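Local coordinates for protein putative creatinine amidohydrolase (Bacteroides fragilis, PDB 3LUB) that binds two zinc ions and, as a member of the creatininase family, probably hydrolyses carbon-nitrogen bonds in linear amides, at residues F[68-80]-F[88-102]. Residues are numbered along the deposited sequence; the frame is centred on the assembly and turned at random.
Sequences VMPPVPFGAHNPG and IHTRYATQQAILEDI
Gly-75 and Thr-90 join the backbones where the loop 68-80 passes the chain leading into helix 92-108: Thr-90 N donates to Gly-75 O at 2.8 Å. The CA atoms of Ala-76 and Thr-90 come within 5.1 Å; toward Val-72 the loop runs on over the helix. Thr-90 OG1, beside its own backbone N (chi1 -41°), gives Gly-75 O a second bond of 2.9 Å, tilted from the plane of that carbonyl. One turn into the helix, Gln-95 stretches out so that NE2 meets Phe-74 O at 2.9 Å; Trp-28 NE1 also bonds this carbonyl. His-89, its ring swung away from the backbone N (chi1 171°), turns ND1 to His-77 N, a nearly straight 2.9 Å bond in the ring plane, while NE2 hydrogen-bonds to Asp-131 of a neighbouring subunit. This connection follows strand 66-68 of the parallel sheet and borders the two-zinc site of the creatininase fold: the His-77 ring packs near zinc ligands Glu-32 and His-120. A water at the edge of that ring links His-77 NE2, Gly-75 N and Ile-88 O. Farther along, Phe-74 CD2 rests 3.9 Å from Ile-98 CD1, the side chains crossing at about a right angle, and Val-72 CG1 packs on Ile-98 CG2.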
loop_
_atom_site.group_PDB
_atom_site.type_symbol
_atom_site.label_atom_id
_atom_site.label_comp_id
_atom_site.label_asym_id
_atom_site.label_seq_id
_atom_site.Cartn_x
_atom_site.Cartn_y
_atom_site.Cartn_z
ATOM N N VAL F 68 -1.703 7.666 30.112
ATOM C CA VAL F 68 -1.200 6.399 29.609
ATOM C C VAL F 68 -2.270 5.656 28.816
ATOM O O VAL F 68 -3.313 5.272 29.349
ATOM C CB VAL F 68 -0.642 5.523 30.726
ATOM C CG1 VAL F 68 -0.008 4.207 30.143
ATOM C CG2 VAL F 68 0.365 6.302 31.532
HETATM N N MSE F 69 -1.997 5.489 27.524
HETATM C CA MSE F 69 -2.894 4.832 26.628
HETATM C C MSE F 69 -2.905 3.276 26.817
HETATM O O MSE F 69 -2.052 2.701 27.511
HETATM C CB MSE F 69 -2.532 5.188 25.181
HETATM C CG MSE F 69 -2.546 6.658 24.842
HETATM SE SE MSE F 69 -4.316 7.466 24.878
HETATM C CE MSE F 69 -5.211 6.416 23.318
ATOM N N PRO F 70 -3.920 2.606 26.247
ATOM C CA PRO F 70 -3.873 1.151 26.310
ATOM C C PRO F 70 -2.637 0.593 25.593
ATOM O O PRO F 70 -2.265 1.067 24.524
ATOM C CB PRO F 70 -5.176 0.735 25.618
ATOM C CG PRO F 70 -6.065 1.919 25.765
ATOM C CD PRO F 70 -5.144 3.074 25.566
ATOM N N PRO F 71 -1.993 -0.405 26.183
ATOM C CA PRO F 71 -0.830 -0.983 25.481
ATOM C C PRO F 71 -1.120 -1.616 24.087
ATOM O O PRO F 71 -2.162 -2.218 23.884
ATOM C CB PRO F 71 -0.283 -2.008 26.468
ATOM C CG PRO F 71 -1.182 -2.044 27.598
ATOM C CD PRO F 71 -2.256 -1.049 27.474
ATOM N N VAL F 72 -0.184 -1.482 23.145
ATOM C CA VAL F 72 -0.355 -2.068 21.837
ATOM C C VAL F 72 0.252 -3.461 21.912
ATOM O O VAL F 72 1.434 -3.606 22.206
ATOM C CB VAL F 72 0.317 -1.211 20.711
ATOM C CG1 VAL F 72 -0.086 -1.719 19.361
ATOM C CG2 VAL F 72 -0.032 0.234 20.838
ATOM N N PRO F 73 -0.544 -4.522 21.657
ATOM C CA PRO F 73 0.023 -5.842 21.837
ATOM C C PRO F 73 0.636 -6.437 20.555
ATOM O O PRO F 73 0.662 -7.652 20.417
ATOM C CB PRO F 73 -1.205 -6.641 22.253
ATOM C CG PRO F 73 -2.295 -6.056 21.404
ATOM C CD PRO F 73 -1.954 -4.597 21.220
ATOM N N PHE F 74 1.083 -5.591 19.621
ATOM C CA PHE F 74 1.531 -6.044 18.299
ATOM C C PHE F 74 3.020 -5.763 18.149
ATOM O O PHE F 74 3.412 -4.635 17.805
ATOM C CB PHE F 74 0.706 -5.402 17.172
ATOM C CG PHE F 74 -0.739 -5.770 17.219
ATOM C CD1 PHE F 74 -1.144 -7.068 16.919
ATOM C CD2 PHE F 74 -1.698 -4.859 17.591
ATOM C CE1 PHE F 74 -2.464 -7.442 17.043
ATOM C CE2 PHE F 74 -3.043 -5.234 17.692
ATOM C CZ PHE F 74 -3.413 -6.531 17.426
ATOM N N GLY F 75 3.812 -6.815 18.413
ATOM C CA GLY F 75 5.271 -6.813 18.336
ATOM C C GLY F 75 5.818 -7.372 17.044
ATOM O O GLY F 75 5.099 -8.019 16.314
ATOM N N ALA F 76 7.070 -7.021 16.737
ATOM C CA ALA F 76 7.859 -7.567 15.645
ATOM C C ALA F 76 8.743 -8.665 16.225
ATOM O O ALA F 76 9.577 -8.402 17.129
ATOM C CB ALA F 76 8.741 -6.475 15.039
ATOM N N HIS F 77 8.629 -9.860 15.647
ATOM C CA HIS F 77 9.264 -11.074 16.184
ATOM C C HIS F 77 10.245 -11.745 15.248
ATOM O O HIS F 77 10.361 -11.360 14.076
ATOM C CB HIS F 77 8.174 -12.047 16.627
ATOM C CG HIS F 77 7.421 -11.521 17.787
ATOM N ND1 HIS F 77 8.026 -11.306 19.003
ATOM C CD2 HIS F 77 6.173 -11.017 17.891
ATOM C CE1 HIS F 77 7.155 -10.761 19.830
ATOM N NE2 HIS F 77 6.024 -10.573 19.180
ATOM N N ASN F 78 10.980 -12.722 15.796
ATOM C CA ASN F 78 12.087 -13.329 15.088
ATOM C C ASN F 78 11.718 -14.637 14.436
ATOM O O ASN F 78 10.712 -15.265 14.784
ATOM C CB ASN F 78 13.264 -13.608 16.053
ATOM C CG ASN F 78 14.057 -12.387 16.388
ATOM O OD1 ASN F 78 13.545 -11.284 16.344
ATOM N ND2 ASN F 78 15.313 -12.580 16.764
ATOM N N PRO F 79 12.594 -15.099 13.535
ATOM C CA PRO F 79 12.430 -16.441 13.017
ATOM C C PRO F 79 12.375 -17.499 14.132
ATOM O O PRO F 79 13.120 -17.430 15.113
ATOM C CB PRO F 79 13.672 -16.631 12.138
ATOM C CG PRO F 79 14.101 -15.239 11.781
ATOM C CD PRO F 79 13.789 -14.424 12.982
ATOM N N GLY F 80 11.469 -18.454 13.977
ATOM C CA GLY F 80 11.241 -19.474 14.980
ATOM C C GLY F 80 10.225 -19.112 16.058
ATOM O O GLY F 80 9.749 -20.011 16.739
ATOM N N ILE F 88 2.221 -13.562 17.932
ATOM C CA ILE F 88 1.723 -12.844 16.772
ATOM C C ILE F 88 2.796 -11.906 16.207
ATOM O O ILE F 88 3.083 -10.859 16.815
ATOM C CB ILE F 88 0.427 -11.988 17.079
ATOM C CG1 ILE F 88 -0.712 -12.867 17.644
ATOM C CG2 ILE F 88 -0.024 -11.277 15.831
ATOM C CD1 ILE F 88 -1.048 -14.204 16.805
ATOM N N HIS F 89 3.365 -12.250 15.041
ATOM C CA HIS F 89 4.336 -11.357 14.399
ATOM C C HIS F 89 3.560 -10.245 13.692
ATOM O O HIS F 89 2.635 -10.493 12.915
ATOM C CB HIS F 89 5.301 -12.095 13.440
ATOM C CG HIS F 89 6.150 -11.169 12.632
ATOM N ND1 HIS F 89 7.134 -10.377 13.193
ATOM C CD2 HIS F 89 6.127 -10.863 11.313
ATOM C CE1 HIS F 89 7.677 -9.624 12.255
ATOM N NE2 HIS F 89 7.062 -9.877 11.113
ATOM N N THR F 90 3.967 -9.015 13.932
ATOM C CA THR F 90 3.409 -7.888 13.240
ATOM C C THR F 90 4.436 -7.315 12.275
ATOM O O THR F 90 5.560 -7.019 12.678
ATOM C CB THR F 90 3.013 -6.808 14.264
ATOM O OG1 THR F 90 2.416 -7.459 15.397
ATOM C CG2 THR F 90 2.062 -5.854 13.664
ATOM N N ARG F 91 4.043 -7.122 11.017
ATOM C CA ARG F 91 4.902 -6.443 10.035
ATOM C C ARG F 91 5.097 -4.980 10.406
ATOM O O ARG F 91 4.204 -4.340 10.973
ATOM C CB ARG F 91 4.346 -6.519 8.617
ATOM C CG ARG F 91 4.371 -7.880 7.952
ATOM C CD ARG F 91 3.468 -7.917 6.722
ATOM N NE ARG F 91 2.065 -7.718 7.086
ATOM C CZ ARG F 91 1.039 -7.702 6.242
ATOM N NH1 ARG F 91 1.237 -7.856 4.956
ATOM N NH2 ARG F 91 -0.199 -7.530 6.690
ATOM N N TYR F 92 6.269 -4.446 10.063
ATOM C CA TYR F 92 6.590 -3.039 10.316
ATOM C C TYR F 92 5.516 -2.115 9.736
ATOM O O TYR F 92 5.193 -1.114 10.329
ATOM C CB TYR F 92 7.967 -2.702 9.705
ATOM C CG TYR F 92 8.551 -1.340 10.110
ATOM C CD1 TYR F 92 8.096 -0.126 9.532
ATOM C CD2 TYR F 92 9.544 -1.261 11.070
ATOM C CE1 TYR F 92 8.627 1.120 9.923
ATOM C CE2 TYR F 92 10.091 -0.019 11.442
ATOM C CZ TYR F 92 9.628 1.148 10.858
ATOM O OH TYR F 92 10.176 2.330 11.271
ATOM N N ALA F 93 5.002 -2.421 8.541
ATOM C CA ALA F 93 3.991 -1.580 7.880
ATOM C C ALA F 93 2.696 -1.548 8.668
ATOM O O ALA F 93 1.984 -0.538 8.706
ATOM C CB ALA F 93 3.738 -2.057 6.423
ATOM N N THR F 94 2.381 -2.654 9.309
ATOM C CA THR F 94 1.176 -2.776 10.102
ATOM C C THR F 94 1.329 -1.897 11.325
ATOM O O THR F 94 0.402 -1.190 11.685
ATOM C CB THR F 94 0.937 -4.239 10.545
ATOM O OG1 THR F 94 0.809 -5.072 9.397
ATOM C CG2 THR F 94 -0.327 -4.356 11.435
ATOM N N GLN F 95 2.499 -1.973 11.972
ATOM C CA GLN F 95 2.817 -1.126 13.136
ATOM C C GLN F 95 2.751 0.332 12.749
ATOM O O GLN F 95 2.216 1.148 13.460
ATOM C CB GLN F 95 4.191 -1.447 13.719
ATOM C CG GLN F 95 4.297 -2.828 14.350
ATOM C CD GLN F 95 5.652 -3.096 14.976
ATOM O OE1 GLN F 95 6.693 -2.878 14.364
ATOM N NE2 GLN F 95 5.641 -3.601 16.182
ATOM N N GLN F 96 3.302 0.655 11.596
ATOM C CA GLN F 96 3.335 2.045 11.168
ATOM C C GLN F 96 1.918 2.546 10.927
ATOM O O GLN F 96 1.591 3.665 11.250
ATOM C CB GLN F 96 4.213 2.188 9.935
ATOM C CG GLN F 96 4.289 3.592 9.393
ATOM C CD GLN F 96 5.227 3.713 8.198
ATOM O OE1 GLN F 96 6.421 3.418 8.293
ATOM N NE2 GLN F 96 4.690 4.189 7.072
ATOM N N ALA F 97 1.069 1.723 10.357
ATOM C CA ALA F 97 -0.318 2.084 10.147
ATOM C C ALA F 97 -1.004 2.363 11.474
ATOM O O ALA F 97 -1.771 3.297 11.572
ATOM C CB ALA F 97 -1.069 0.967 9.392
ATOM N N ILE F 98 -0.725 1.535 12.488
ATOM C CA ILE F 98 -1.265 1.725 13.833
ATOM C C ILE F 98 -0.861 3.091 14.394
ATOM O O ILE F 98 -1.731 3.865 14.811
ATOM C CB ILE F 98 -0.835 0.581 14.808
ATOM C CG1 ILE F 98 -1.560 -0.734 14.434
ATOM C CG2 ILE F 98 -1.165 0.964 16.255
ATOM C CD1 ILE F 98 -0.930 -2.002 15.039
ATOM N N LEU F 99 0.445 3.381 14.385
ATOM C CA LEU F 99 0.971 4.654 14.927
ATOM C C LEU F 99 0.446 5.859 14.151
ATOM O O LEU F 99 0.104 6.876 14.741
ATOM C CB LEU F 99 2.505 4.675 14.913
ATOM C CG LEU F 99 3.242 5.872 15.547
ATOM C CD1 LEU F 99 2.820 6.069 17.015
ATOM C CD2 LEU F 99 4.719 5.688 15.444
ATOM N N GLU F 100 0.371 5.751 12.830
ATOM C CA GLU F 100 -0.291 6.772 12.009
ATOM C C GLU F 100 -1.687 7.064 12.496
ATOM O O GLU F 100 -2.066 8.226 12.629
ATOM C CB GLU F 100 -0.328 6.349 10.525
ATOM C CG GLU F 100 1.080 6.429 9.892
ATOM C CD GLU F 100 1.170 5.926 8.459
ATOM O OE1 GLU F 100 0.232 5.262 8.007
ATOM O OE2 GLU F 100 2.214 6.212 7.806
ATOM N N ASP F 101 -2.467 6.015 12.770
ATOM C CA ASP F 101 -3.862 6.219 13.177
ATOM C C ASP F 101 -3.952 6.835 14.577
ATOM O O ASP F 101 -4.788 7.686 14.804
ATOM C CB ASP F 101 -4.700 4.932 13.060
ATOM C CG ASP F 101 -4.975 4.533 11.606
ATOM O OD1 ASP F 101 -4.703 5.315 10.686
ATOM O OD2 ASP F 101 -5.456 3.421 11.382
ATOM N N ILE F 102 -3.069 6.443 15.483
ATOM C CA ILE F 102 -3.035 6.981 16.837
ATOM C C ILE F 102 -2.660 8.461 16.819
ATOM O O ILE F 102 -3.328 9.279 17.454
ATOM C CB ILE F 102 -2.037 6.176 17.760
ATOM C CG1 ILE F 102 -2.552 4.742 17.926
ATOM C CG2 ILE F 102 -1.814 6.914 19.134
ATOM C CD1 ILE F 102 -1.606 3.786 18.632
HETATM O O HOH W 1 3.498 -9.701 19.164
#